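PDB 3G3S: GCN5-related N-acetyltransferase from Streptococcus suis, which probably transfers an acetyl group from acetyl-CoA to an amine of a substrate not yet identified, as other GNAT-family enzymes do. Local coordinates for residues E107-L110 against G111-Q114. Sequence-based numbering, arbitrary orientation.
Sequences EFDL and GHLQ
Asp109 and Leu113 are joined by the first i-to-i+4 bond of helix 110-118, Leu113 N reaching Asp109 O at 3.0 Å. One residue on, Gln114 N bonds to Leu110 O at 3.0 Å. Asp109 is the N-cap: its CG, anti to the backbone N (chi1 178°), brings OD1 to the amide N-H groups at the start of the helix. There OD1 takes His112 N at 3.1 Å, a nearly straight bond that arrives from above the carboxylate plane, and Gly111 N only weakly at 3.2 Å. A carboxylate at this end is probably favoured by the helix dipole. His112 lays its CB against the carboxylate, 3.3 Å from Asp109 CG, and the two side chains cross at about a right angle. The His112 ring is turned 49° from the carboxylate plane, and its NE2 hydrogen-bonds Lys234 O, outside the two segments. Phe108 CB meets Leu113 CD1 at 3.9 Å, an apolar contact between the residue before the cap and the first turn. The loop following strand 94-102 turns into helix 110-118 at the protein surface, where Phe108 and Leu110 rest on Leu213 and Leu113 on Ile209, packing the junction against helix 200-214.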
ATOM      1  N   GLU A 107      23.268  -3.928   3.721  1.00 37.30           N
ATOM      2  CA  GLU A 107      23.806  -3.368   4.948  1.00 39.84           C
ATOM      3  C   GLU A 107      24.724  -2.251   4.487  1.00 35.79           C
ATOM      4  O   GLU A 107      25.750  -2.522   3.889  1.00 38.05           O
ATOM      5  CB  GLU A 107      24.612  -4.415   5.744  1.00 40.90           C
ATOM      6  CG  GLU A 107      23.815  -5.591   6.312  1.00 51.72           C
ATOM      7  CD  GLU A 107      24.727  -6.704   6.881  1.00 64.91           C
ATOM      8  OE1 GLU A 107      25.833  -6.398   7.397  1.00 68.72           O
ATOM      9  OE2 GLU A 107      24.325  -7.888   6.813  1.00 74.34           O
ATOM     10  N   PHE A 108      24.346  -1.008   4.731  1.00 34.50           N
ATOM     11  CA  PHE A 108      25.161   0.149   4.349  1.00 34.38           C
ATOM     12  C   PHE A 108      26.134   0.551   5.452  1.00 34.96           C
ATOM     13  O   PHE A 108      25.808   0.449   6.618  1.00 37.84           O
ATOM     14  CB  PHE A 108      24.276   1.349   4.039  1.00 34.29           C
ATOM     15  CG  PHE A 108      23.420   1.153   2.829  1.00 34.96           C
ATOM     16  CD1 PHE A 108      23.995   1.147   1.571  1.00 37.20           C
ATOM     17  CD2 PHE A 108      22.051   0.970   2.941  1.00 34.54           C
ATOM     18  CE1 PHE A 108      23.218   0.959   0.448  1.00 28.40           C
ATOM     19  CE2 PHE A 108      21.269   0.781   1.808  1.00 33.22           C
ATOM     20  CZ  PHE A 108      21.852   0.778   0.574  1.00 29.61           C
ATOM     21  N   ASP A 109      27.310   1.028   5.056  1.00 32.94           N
ATOM     22  CA  ASP A 109      28.336   1.495   5.981  1.00 32.00           C
ATOM     23  C   ASP A 109      28.167   2.979   5.972  1.00 30.33           C
ATOM     24  O   ASP A 109      28.644   3.651   5.078  1.00 30.62           O
ATOM     25  CB  ASP A 109      29.695   1.040   5.474  1.00 35.32           C
ATOM     26  CG  ASP A 109      30.853   1.507   6.331  1.00 36.77           C
ATOM     27  OD1 ASP A 109      30.663   2.401   7.173  1.00 29.64           O
ATOM     28  OD2 ASP A 109      31.964   0.983   6.097  1.00 44.08           O
ATOM     29  N   LEU A 110      27.448   3.498   6.947  1.00 29.92           N
ATOM     30  CA  LEU A 110      27.175   4.923   6.998  1.00 32.93           C
ATOM     31  C   LEU A 110      28.433   5.783   7.058  1.00 33.65           C
ATOM     32  O   LEU A 110      28.445   6.912   6.548  1.00 34.20           O
ATOM     33  CB  LEU A 110      26.320   5.263   8.218  1.00 33.98           C
ATOM     34  CG  LEU A 110      24.981   4.564   8.468  1.00 38.80           C
ATOM     35  CD1 LEU A 110      24.325   5.176   9.718  1.00 27.70           C
ATOM     36  CD2 LEU A 110      24.049   4.660   7.273  1.00 39.93           C
ATOM     37  N   GLY A 111      29.476   5.279   7.717  1.00 36.11           N
ATOM     38  CA  GLY A 111      30.742   6.030   7.841  1.00 33.64           C
ATOM     39  C   GLY A 111      31.384   6.214   6.488  1.00 32.92           C
ATOM     40  O   GLY A 111      31.816   7.303   6.118  1.00 32.23           O
ATOM     41  N   HIS A 112      31.430   5.111   5.763  1.00 32.65           N
ATOM     42  CA  HIS A 112      31.949   5.043   4.412  1.00 36.71           C
ATOM     43  C   HIS A 112      31.183   5.963   3.474  1.00 36.52           C
ATOM     44  O   HIS A 112      31.785   6.700   2.692  1.00 38.23           O
ATOM     45  CB  HIS A 112      31.866   3.579   3.977  1.00 37.64           C
ATOM     46  CG  HIS A 112      31.970   3.340   2.505  1.00 46.15           C
ATOM     47  ND1 HIS A 112      33.068   3.709   1.761  1.00 52.54           N
ATOM     48  CD2 HIS A 112      31.145   2.671   1.660  1.00 46.34           C
ATOM     49  CE1 HIS A 112      32.895   3.318   0.509  1.00 53.25           C
ATOM     50  NE2 HIS A 112      31.735   2.686   0.423  1.00 45.33           N
ATOM     51  N   LEU A 113      29.860   5.940   3.564  1.00 35.32           N
ATOM     52  CA  LEU A 113      29.044   6.761   2.679  1.00 34.56           C
ATOM     53  C   LEU A 113      29.282   8.226   2.940  1.00 34.30           C
ATOM     54  O   LEU A 113      29.381   9.021   2.004  1.00 34.36           O
ATOM     55  CB  LEU A 113      27.551   6.443   2.848  1.00 34.85           C
ATOM     56  CG  LEU A 113      27.135   5.044   2.387  1.00 36.57           C
ATOM     57  CD1 LEU A 113      25.723   4.807   2.818  1.00 32.02           C
ATOM     58  CD2 LEU A 113      27.312   4.845   0.858  1.00 26.19           C
ATOM     59  N   GLN A 114      29.340   8.594   4.212  1.00 34.36           N
ATOM     60  CA  GLN A 114      29.566   9.982   4.563  1.00 36.79           C
ATOM     61  C   GLN A 114      30.931  10.433   4.061  1.00 36.46           C
ATOM     62  O   GLN A 114      31.046  11.550   3.616  1.00 37.21           O
ATOM     63  CB  GLN A 114      29.450  10.220   6.072  1.00 38.01           C
ATOM     64  CG  GLN A 114      29.454  11.698   6.446  1.00 40.34           C
ATOM     65  CD  GLN A 114      28.259  12.474   5.883  1.00 42.24           C
ATOM     66  OE1 GLN A 114      27.102  12.117   6.117  1.00 40.06           O
ATOM     67  NE2 GLN A 114      28.541  13.558   5.163  1.00 47.31           N
TER